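Local coordinates for protein ATP-dependent DNA ligase (Mycobacterium tuberculosis, PDB 6NHX) that joins broken DNA strands at the expense of ATP, as the ligase part of a repair enzyme that works with Ku on double-strand breaks, at residues 123-128 and 168-173; 25-30 and 143-148; 9-14 and 180-185. The protein carries 1 engineered substitution. All blocks are in the same frame, centred on the assembly; numbering follows the deposited sequence.

Contact 1 (123-128 and 168-173); sequences RYQDRR and KRRDSR. With ATP (adenosine-5'-triphosphate), chain B.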
# COMPACT_ATOMS: atom_id res chain seq x y z
N ARG A 123 15.50 17.10 11.79
CA ARG A 123 14.41 17.52 10.92
C ARG A 123 14.42 16.71 9.62
O ARG A 123 15.49 16.35 9.10
CB ARG A 123 14.57 18.99 10.55
CG ARG A 123 14.39 19.95 11.71
CD ARG A 123 15.01 21.30 11.38
NE ARG A 123 15.11 22.16 12.56
CZ ARG A 123 16.17 22.21 13.36
NH1 ARG A 123 17.23 21.45 13.13
NH2 ARG A 123 16.16 23.02 14.40
N TYR A 124 13.21 16.46 9.09
CA TYR A 124 13.07 15.67 7.88
C TYR A 124 14.01 16.15 6.78
O TYR A 124 14.65 15.34 6.11
CB TYR A 124 11.61 15.75 7.40
CG TYR A 124 11.39 15.17 6.02
CD1 TYR A 124 11.04 13.82 5.86
CD2 TYR A 124 11.56 15.94 4.88
CE1 TYR A 124 10.87 13.28 4.60
CE2 TYR A 124 11.40 15.40 3.61
CZ TYR A 124 11.03 14.07 3.48
OH TYR A 124 10.87 13.54 2.21
N GLN A 125 14.09 17.46 6.58
CA GLN A 125 14.91 17.99 5.49
C GLN A 125 16.35 17.52 5.62
O GLN A 125 17.00 17.19 4.61
CB GLN A 125 14.84 19.52 5.52
CG GLN A 125 15.72 20.21 4.51
CD GLN A 125 15.23 21.61 4.20
OE1 GLN A 125 14.09 21.80 3.80
NE2 GLN A 125 16.09 22.61 4.40
N ASP A 126 16.85 17.44 6.85
CA ASP A 126 18.23 17.02 7.08
C ASP A 126 18.39 15.51 7.01
O ASP A 126 19.40 15.02 6.51
CB ASP A 126 18.71 17.56 8.43
CG ASP A 126 18.63 19.06 8.52
OD1 ASP A 126 19.00 19.72 7.53
OD2 ASP A 126 18.22 19.59 9.58
N ARG A 127 17.41 14.75 7.53
CA ARG A 127 17.46 13.30 7.37
C ARG A 127 17.49 12.93 5.89
O ARG A 127 18.22 12.00 5.48
CB ARG A 127 16.27 12.62 8.04
CG ARG A 127 16.09 12.96 9.52
CD ARG A 127 15.17 11.95 10.21
NE ARG A 127 13.85 11.82 9.56
CZ ARG A 127 12.78 12.56 9.82
NH1 ARG A 127 12.83 13.54 10.71
NH2 ARG A 127 11.65 12.33 9.16
N ARG A 128 16.72 13.64 5.06
CA ARG A 128 16.66 13.35 3.64
C ARG A 128 18.01 13.56 2.98
O ARG A 128 18.44 12.74 2.16
CB ARG A 128 15.60 14.24 2.98
CG ARG A 128 14.19 13.74 3.11
CD ARG A 128 13.90 12.41 2.40
NE ARG A 128 14.27 12.41 0.98
CZ ARG A 128 13.77 11.57 0.08
NH1 ARG A 128 12.85 10.68 0.44
NH2 ARG A 128 14.18 11.62 -1.18
N LYS A 168 5.42 15.79 3.56
CA LYS A 168 6.06 15.71 4.86
C LYS A 168 6.67 17.06 5.19
O LYS A 168 7.37 17.65 4.37
CB LYS A 168 7.12 14.59 4.86
CG LYS A 168 6.51 13.24 4.55
CD LYS A 168 7.57 12.15 4.37
CE LYS A 168 6.94 10.80 4.06
NZ LYS A 168 8.00 9.77 3.79
N ARG A 169 6.38 17.56 6.38
CA ARG A 169 6.89 18.87 6.76
C ARG A 169 8.41 18.85 6.82
O ARG A 169 9.02 17.94 7.41
CB ARG A 169 6.33 19.26 8.13
CG ARG A 169 4.98 19.93 8.08
CD ARG A 169 4.65 20.65 9.39
NE ARG A 169 5.51 21.81 9.57
CZ ARG A 169 5.19 23.05 9.21
NH1 ARG A 169 4.01 23.31 8.67
NH2 ARG A 169 6.06 24.04 9.41
N ARG A 170 9.04 19.85 6.21
CA ARG A 170 10.49 19.88 6.15
C ARG A 170 11.12 19.96 7.54
O ARG A 170 12.23 19.45 7.75
CB ARG A 170 10.95 21.04 5.27
CG ARG A 170 10.62 20.82 3.80
CD ARG A 170 10.99 22.00 2.93
NE ARG A 170 10.84 21.69 1.51
CZ ARG A 170 11.70 20.97 0.80
NH1 ARG A 170 12.80 20.48 1.37
NH2 ARG A 170 11.47 20.73 -0.49
N ASP A 171 10.44 20.58 8.50
CA ASP A 171 10.97 20.76 9.85
C ASP A 171 10.60 19.63 10.81
O ASP A 171 10.88 19.76 12.01
CB ASP A 171 10.52 22.12 10.42
CG ASP A 171 9.01 22.22 10.61
OD1 ASP A 171 8.52 23.33 10.89
OD2 ASP A 171 8.30 21.20 10.48
N SER A 172 9.99 18.54 10.33
CA SER A 172 9.35 17.59 11.23
C SER A 172 10.32 16.52 11.73
O SER A 172 11.17 16.01 10.99
CB SER A 172 8.11 16.95 10.60
OG SER A 172 8.38 16.26 9.40
N ARG A 173 10.15 16.15 13.00
CA ARG A 173 10.85 15.03 13.59
C ARG A 173 10.17 13.72 13.19
O ARG A 173 9.07 13.69 12.63
CB ARG A 173 10.94 15.20 15.11
CG ARG A 173 9.99 14.33 15.94
CD ARG A 173 10.01 14.70 17.43
NE ARG A 173 11.29 14.39 18.09
CZ ARG A 173 11.75 13.16 18.34
NH1 ARG A 173 11.04 12.09 17.99
NH2 ARG A 173 12.92 13.01 18.94
PG ATP B . -2.41 3.39 6.88
O1G ATP B . -2.08 4.87 6.75
O2G ATP B . -3.02 2.98 8.21
O3G ATP B . -1.25 2.50 6.47
PB ATP B . -3.60 2.41 4.40
O1B ATP B . -5.01 2.36 3.87
O2B ATP B . -2.73 1.17 4.42
O3B ATP B . -3.63 3.11 5.85
PA ATP B . -3.20 4.52 2.45
O1A ATP B . -4.35 5.35 2.93
O2A ATP B . -3.22 3.70 1.19
O3A ATP B . -2.78 3.55 3.64
O5' ATP B . -1.85 5.40 2.54
C5' ATP B . -0.66 4.97 1.90
C4' ATP B . 0.11 3.96 2.77
O4' ATP B . 1.38 3.76 2.16
C3' ATP B . 0.38 4.45 4.18
O3' ATP B . 0.58 3.32 5.02
C2' ATP B . 1.70 5.15 3.99
O2' ATP B . 2.43 5.28 5.21
C1' ATP B . 2.42 4.23 3.00
N9 ATP B . 3.33 4.98 2.11
C8 ATP B . 3.43 4.84 0.76
N7 ATP B . 4.39 5.66 0.26
C5 ATP B . 4.92 6.32 1.31
C6 ATP B . 5.95 7.34 1.48
N6 ATP B . 6.59 7.83 0.41
N1 ATP B . 6.20 7.77 2.72
C2 ATP B . 5.56 7.30 3.80
N3 ATP B . 4.59 6.38 3.72
C4 ATP B . 4.23 5.88 2.51
O HOH W 1 9.10 13.60 9.75
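Tyr-124 and Gln-125, the first two residues of helix 124-136, point their backbone N-H groups at the type I turn 169-172 at the end of strand 164-169: Tyr-124 N donates to Ser-172 O (2.8 Å, bent to 131° at the hydrogen), and Gln-125 N to Arg-170 O (3.0 Å, a straighter 159°). Arg-123 is the N-cap residue; the two amides of the opening helical turn are thus taken up by carbonyls of the 169-172 turn. Ser-172 O takes a second bond in its carbonyl plane, on a lone pair, from Arg-127 NH1 at 3.0 Å. That guanidinium is fixed further by Thr-122 O and by a salt bridge to Asp-110. Water 1 accepts from Arg-127 NH2 and donates to Ser-172 OG and Arg-173 O, while Ser-172 OG itself donates to Arg-169 O (2.7 Å), tying the turn together. At the outer end, Arg-170 NH1 reaches Gln-125 OE1 at 3.1 Å from above the amide plane, and Arg-170 NE turns to Ala-23 O.

The Tyr-124 ring, with CG anti to the backbone N (chi1 170°), lies against Lys-168. A CH-pi contact places Lys-168 CB over one face, 4.1 Å from the ring centroid, and Arg-128 CG lies over the opposite face, toward the rim. From there the lysine runs extended past the ring to the nucleotide, where Lys-168 NZ donates to ATP N1 at 2.9 Å. Glu-29 OE1 forms a salt bridge with this ammonium and a hydrogen bond with Tyr-124 OH. The ring packs against Lys-168 CB and CD, the two side chains crossing at about a right angle. An N-H donor aimed at N1 suits adenine, whose N1 is an acceptor, and the neighbouring carboxylate would favour the charged lysine.

Contact 2 (25-30 and 143-148); sequences QWAFEG and PELLPG. With ATP (adenosine-5'-triphosphate), chain B.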
# COMPACT_ATOMS: atom_id res chain seq x y z
N GLN A 25 7.52 25.00 3.18
CA GLN A 25 7.37 24.23 4.40
C GLN A 25 7.26 22.72 4.20
O GLN A 25 7.46 21.98 5.17
CB GLN A 25 6.15 24.72 5.20
CG GLN A 25 6.40 26.02 5.95
CD GLN A 25 5.95 27.24 5.16
OE1 GLN A 25 6.72 28.19 4.99
NE2 GLN A 25 4.71 27.22 4.68
N TRP A 26 6.98 22.24 2.98
CA TRP A 26 6.62 20.85 2.78
C TRP A 26 7.45 20.23 1.66
O TRP A 26 7.64 20.86 0.62
CB TRP A 26 5.13 20.72 2.40
CG TRP A 26 4.21 21.10 3.48
CD1 TRP A 26 3.77 22.35 3.76
CD2 TRP A 26 3.62 20.23 4.45
NE1 TRP A 26 2.93 22.32 4.84
CE2 TRP A 26 2.80 21.03 5.27
CE3 TRP A 26 3.67 18.85 4.68
CZ2 TRP A 26 2.07 20.49 6.33
CZ3 TRP A 26 2.95 18.33 5.72
CH2 TRP A 26 2.14 19.14 6.53
N ALA A 27 7.89 19.00 1.89
CA ALA A 27 8.46 18.15 0.85
C ALA A 27 7.37 17.19 0.38
O ALA A 27 6.46 16.86 1.15
CB ALA A 27 9.65 17.36 1.41
N PHE A 28 7.46 16.76 -0.88
CA PHE A 28 6.44 15.91 -1.48
C PHE A 28 7.08 14.65 -2.03
O PHE A 28 8.05 14.72 -2.80
CB PHE A 28 5.70 16.67 -2.57
CG PHE A 28 5.06 17.92 -2.06
CD1 PHE A 28 3.94 17.86 -1.24
CD2 PHE A 28 5.60 19.16 -2.35
CE1 PHE A 28 3.37 19.02 -0.74
CE2 PHE A 28 5.05 20.31 -1.84
CZ PHE A 28 3.92 20.24 -1.05
N GLU A 29 6.55 13.50 -1.63
CA GLU A 29 7.01 12.21 -2.10
C GLU A 29 5.89 11.50 -2.82
O GLU A 29 4.70 11.72 -2.54
CB GLU A 29 7.41 11.33 -0.91
CG GLU A 29 8.66 11.77 -0.15
CD GLU A 29 9.05 10.78 0.94
OE1 GLU A 29 9.65 11.22 1.93
OE2 GLU A 29 8.75 9.58 0.80
N GLY A 30 6.24 10.62 -3.75
CA GLY A 30 5.26 9.70 -4.29
C GLY A 30 4.75 8.74 -3.23
O GLY A 30 5.47 8.34 -2.31
N PRO A 143 13.86 7.02 -3.94
CA PRO A 143 13.16 7.87 -4.90
C PRO A 143 13.28 9.34 -4.53
O PRO A 143 13.19 9.71 -3.36
CB PRO A 143 11.70 7.39 -4.82
CG PRO A 143 11.82 5.94 -4.43
CD PRO A 143 13.04 5.87 -3.50
N GLU A 144 13.46 10.17 -5.55
CA GLU A 144 13.61 11.60 -5.35
C GLU A 144 12.29 12.26 -4.93
O GLU A 144 11.18 11.73 -5.14
CB GLU A 144 14.12 12.26 -6.63
CG GLU A 144 15.55 11.86 -6.99
CD GLU A 144 15.99 12.39 -8.34
OE1 GLU A 144 17.20 12.31 -8.65
OE2 GLU A 144 15.12 12.89 -9.10
N LEU A 145 12.42 13.44 -4.35
CA LEU A 145 11.25 14.25 -4.03
C LEU A 145 10.63 14.81 -5.30
O LEU A 145 11.30 14.96 -6.33
CB LEU A 145 11.66 15.40 -3.12
CG LEU A 145 12.26 15.04 -1.76
CD1 LEU A 145 12.57 16.30 -0.96
CD2 LEU A 145 11.29 14.14 -1.00
N LEU A 146 9.35 15.12 -5.22
CA LEU A 146 8.64 15.75 -6.31
C LEU A 146 8.83 17.26 -6.21
O LEU A 146 8.64 17.83 -5.14
CB LEU A 146 7.14 15.42 -6.21
CG LEU A 146 6.75 13.96 -6.52
CD1 LEU A 146 5.44 13.54 -5.87
CD2 LEU A 146 6.66 13.77 -8.02
N PRO A 147 9.22 17.93 -7.29
CA PRO A 147 9.42 19.38 -7.21
C PRO A 147 8.10 20.13 -7.19
O PRO A 147 7.03 19.62 -7.53
CB PRO A 147 10.20 19.70 -8.49
CG PRO A 147 9.80 18.63 -9.44
CD PRO A 147 9.61 17.39 -8.60
N GLY A 148 8.19 21.38 -6.75
CA GLY A 148 7.06 22.29 -6.78
C GLY A 148 6.29 22.34 -5.48
O GLY A 148 6.63 21.72 -4.47
PG ATP B . -2.41 3.39 6.88
O1G ATP B . -2.08 4.87 6.75
O2G ATP B . -3.02 2.98 8.21
O3G ATP B . -1.25 2.50 6.47
PB ATP B . -3.60 2.41 4.40
O1B ATP B . -5.01 2.36 3.87
O2B ATP B . -2.73 1.17 4.42
O3B ATP B . -3.63 3.11 5.85
PA ATP B . -3.20 4.52 2.45
O1A ATP B . -4.35 5.35 2.93
O2A ATP B . -3.22 3.70 1.19
O3A ATP B . -2.78 3.55 3.64
O5' ATP B . -1.85 5.40 2.54
C5' ATP B . -0.66 4.97 1.90
C4' ATP B . 0.11 3.96 2.77
O4' ATP B . 1.38 3.76 2.16
C3' ATP B . 0.38 4.45 4.18
O3' ATP B . 0.58 3.32 5.02
C2' ATP B . 1.70 5.15 3.99
O2' ATP B . 2.43 5.28 5.21
C1' ATP B . 2.42 4.23 3.00
N9 ATP B . 3.33 4.98 2.11
C8 ATP B . 3.43 4.84 0.76
N7 ATP B . 4.39 5.66 0.26
C5 ATP B . 4.92 6.32 1.31
C6 ATP B . 5.95 7.34 1.48
N6 ATP B . 6.59 7.83 0.41
N1 ATP B . 6.20 7.77 2.72
C2 ATP B . 5.56 7.30 3.80
N3 ATP B . 4.59 6.38 3.72
C4 ATP B . 4.23 5.88 2.51
O HOH W 2 8.71 20.79 -1.91
O HOH W 3 9.36 18.14 -2.59
O HOH W 4 9.19 10.28 -3.71
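Phe-28 and Leu-146 make the one direct hydrogen bond between the segments: Leu-146 N donates to Phe-28 O at 2.8 Å and 172°, nearly straight. The two chain directions are 114° apart, and next to the direct bond the edge of strand 26-31 is joined to 143-148 through two waters. Water 3 accepts from Phe-28 N and donates to Leu-146 O; water 4 joins Gly-30 N to Glu-144 O in the same manner.

The leucines pack differently. Leu-145 spans alternate strand residues, its CD1 3.9 Å from Ala-27 CB and its CD2 3.6 Å from Glu-29 CG. Leu-146 puts CB beside Phe-28 CB and lays CD1 3.7 Å from Gly-30 N. The Phe-28 ring meets Gly-148 O edge-on, CE2 lying 3.4 Å from that oxygen.

Glu-29, extended beyond CG, brings OE2 to the amino group of the adenine: ATP N6 donates to Glu-29 OE2 at 2.8 Å and to Gly-30 O at 3.0 Å. The other carboxylate oxygen, OE1, is already engaged by Tyr-124 and Lys-168. Further out, Ala-153 of helix 150-160 backs both Phe-28 and Leu-146, and Tyr-124 lies against Leu-145. Two acceptors on one exocyclic amine match adenine's amino group, which is consistent with recognition of ATP by its base.

Contact 3 (9-14 and 180-185); sequences APMLAT and CASWVK. With ATP (adenosine-5'-triphosphate), chain B.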
# COMPACT_ATOMS: atom_id res chain seq x y z
N ALA A 9 8.47 1.38 15.62
CA ALA A 9 7.30 1.25 14.77
C ALA A 9 7.23 2.44 13.83
O ALA A 9 7.68 3.53 14.17
CB ALA A 9 6.01 1.19 15.62
N PRO A 10 6.67 2.25 12.64
CA PRO A 10 6.69 3.33 11.64
C PRO A 10 5.78 4.49 12.03
O PRO A 10 4.74 4.33 12.67
CB PRO A 10 6.18 2.66 10.37
CG PRO A 10 6.24 1.18 10.63
CD PRO A 10 6.08 1.02 12.11
N MET A 11 6.22 5.68 11.63
CA MET A 11 5.40 6.88 11.66
C MET A 11 4.34 6.79 10.56
O MET A 11 4.56 6.21 9.51
CB MET A 11 6.31 8.08 11.41
CG MET A 11 5.64 9.44 11.54
SD MET A 11 6.89 10.74 11.44
CE MET A 11 5.83 12.20 11.48
N LEU A 12 3.18 7.39 10.82
CA LEU A 12 2.03 7.27 9.92
C LEU A 12 1.54 8.65 9.50
O LEU A 12 1.75 9.65 10.19
CB LEU A 12 0.91 6.47 10.58
CG LEU A 12 1.31 5.04 10.99
CD1 LEU A 12 0.21 4.41 11.84
CD2 LEU A 12 1.60 4.18 9.76
N ALA A 13 0.86 8.68 8.34
CA ALA A 13 0.39 9.91 7.71
C ALA A 13 -1.11 10.09 7.95
O ALA A 13 -1.85 9.14 8.13
CB ALA A 13 0.64 9.90 6.20
N THR A 14 -1.52 11.34 7.93
CA THR A 14 -2.93 11.69 8.09
C THR A 14 -3.56 11.92 6.72
O THR A 14 -3.00 12.63 5.89
CB THR A 14 -3.04 12.99 8.88
OG1 THR A 14 -2.33 12.85 10.12
CG2 THR A 14 -4.46 13.30 9.20
N CYS A 180 0.58 11.42 12.42
CA CYS A 180 0.92 12.80 12.74
C CYS A 180 0.43 13.77 11.67
O CYS A 180 0.38 13.45 10.48
CB CYS A 180 2.44 12.96 12.86
SG CYS A 180 3.16 11.92 14.15
N ALA A 181 0.11 14.99 12.12
CA ALA A 181 -0.30 16.05 11.21
C ALA A 181 0.84 16.53 10.32
O ALA A 181 0.59 17.19 9.30
CB ALA A 181 -0.86 17.23 12.00
N SER A 182 2.09 16.19 10.64
CA SER A 182 3.23 16.59 9.85
C SER A 182 3.42 15.75 8.59
O SER A 182 4.28 16.08 7.76
CB SER A 182 4.49 16.53 10.71
OG SER A 182 4.60 15.22 11.25
N TRP A 183 2.66 14.66 8.44
CA TRP A 183 2.67 13.84 7.23
C TRP A 183 1.24 13.77 6.72
O TRP A 183 0.34 13.40 7.47
CB TRP A 183 3.14 12.41 7.51
CG TRP A 183 4.61 12.17 7.72
CD1 TRP A 183 5.56 13.08 8.05
CD2 TRP A 183 5.28 10.92 7.57
NE1 TRP A 183 6.80 12.47 8.14
CE2 TRP A 183 6.64 11.14 7.86
CE3 TRP A 183 4.84 9.63 7.26
CZ2 TRP A 183 7.59 10.10 7.81
CZ3 TRP A 183 5.77 8.61 7.21
CH2 TRP A 183 7.12 8.85 7.48
N VAL A 184 1.04 14.10 5.44
CA VAL A 184 -0.31 14.15 4.87
C VAL A 184 -0.33 13.26 3.63
O VAL A 184 0.50 13.43 2.73
CB VAL A 184 -0.68 15.59 4.49
CG1 VAL A 184 -2.08 15.62 3.91
CG2 VAL A 184 -0.60 16.51 5.71
N LYS A 185 -1.26 12.31 3.59
CA LYS A 185 -1.37 11.37 2.48
C LYS A 185 -2.61 11.69 1.64
O LYS A 185 -3.67 11.99 2.19
CB LYS A 185 -1.41 9.91 2.95
CG LYS A 185 -2.39 9.64 4.08
CD LYS A 185 -2.57 8.15 4.31
CE LYS A 185 -3.65 7.88 5.34
NZ LYS A 185 -3.99 6.42 5.42
PG ATP B . -2.41 3.39 6.88
O1G ATP B . -2.08 4.87 6.75
O2G ATP B . -3.02 2.98 8.21
O3G ATP B . -1.25 2.50 6.47
PB ATP B . -3.60 2.41 4.40
O1B ATP B . -5.01 2.36 3.87
O2B ATP B . -2.73 1.17 4.42
O3B ATP B . -3.63 3.11 5.85
PA ATP B . -3.20 4.52 2.45
O1A ATP B . -4.35 5.35 2.93
O2A ATP B . -3.22 3.70 1.19
O3A ATP B . -2.78 3.55 3.64
O5' ATP B . -1.85 5.40 2.54
C5' ATP B . -0.66 4.97 1.90
C4' ATP B . 0.11 3.96 2.77
O4' ATP B . 1.38 3.76 2.16
C3' ATP B . 0.38 4.45 4.18
O3' ATP B . 0.58 3.32 5.02
C2' ATP B . 1.70 5.15 3.99
O2' ATP B . 2.43 5.28 5.21
C1' ATP B . 2.42 4.23 3.00
N9 ATP B . 3.33 4.98 2.11
C8 ATP B . 3.43 4.84 0.76
N7 ATP B . 4.39 5.66 0.26
C5 ATP B . 4.92 6.32 1.31
C6 ATP B . 5.95 7.34 1.48
N6 ATP B . 6.59 7.83 0.41
N1 ATP B . 6.20 7.77 2.72
C2 ATP B . 5.56 7.30 3.80
N3 ATP B . 4.59 6.38 3.72
C4 ATP B . 4.23 5.88 2.51
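Thr-14 and Val-184 pair as parallel strands, Thr-14 bonding through both its N and its O to the residues flanking Val-184: Thr-14 N donates to Trp-183 O (2.8 Å, 177°), and Thr-14 O accepts from Lys-185 N (2.9 Å, 163°). Val-184 CA adds a CA-H...O contact to the same Thr-14 oxygen. Two residues earlier, Leu-12 O accepts from Cys-180 N at 3.1 Å, so strand 12-15 is bonded to both end residues of the type I turn 180-183. The carbonyl of Cys-180 is used by the threonine side chain: Thr-14 OG1, beside its own backbone N, donates to Cys-180 O at 2.8 Å from well above the carbonyl plane. Trp-183 N gives that oxygen only a weak bond, the one that closes the turn. Ala-13 O is taken by Arg-179, Met-11 O by Arg-36 and Met-11 N by Tyr-174 OH; the Val-184 backbone bonds on to Ala-167.

Beside these bonds, Met-11 stretches out fully (chi1 -174°) across one face of the Trp-183 indole. Its CE stands 3.6 Å from the centroid of the five-membered ring, a CH-pi contact, and its SD 3.9 Å from the same centroid, a Met-aromatic contact. The methyl also reaches Cys-180 CB. Ala-13 CB fits between Trp-183 CB and Lys-185 CG.

Lys-185, extended beyond CG, brings NZ to two phosphates at once, bonding ATP O1A at 2.7 Å and ATP O1G at 2.8 Å. Trp-183 CZ3 lies near C2 of the adenine. One ammonium shared by the alpha and gamma phosphates is consistent with Lys-185 favouring a bent course of the triphosphate and probably offsetting part of its negative charge.

From the N terminus, 9-14 comes first and finds its partner last, at 180-185, so contact 3 closes the longest loop and encloses the other two. Within it, 25-30 opens contact 2, which closes at 143-148; before that closure 123-128 has begun contact 1, which ends at 168-173. Contacts 1 and 2 therefore cross along the chain. All three reach one mixed sheet, in which strand 164-169 lies between 26-31 and 184-187: Lys-168 N bonds to Ala-27 O on one side, and Val-184 pairs with Ala-167 on the other. Contact 1 ties helix 124-136 to this sheet, contact 2 the loop before helix 150-160, and contact 3 its N-terminal strand, all beside ATP.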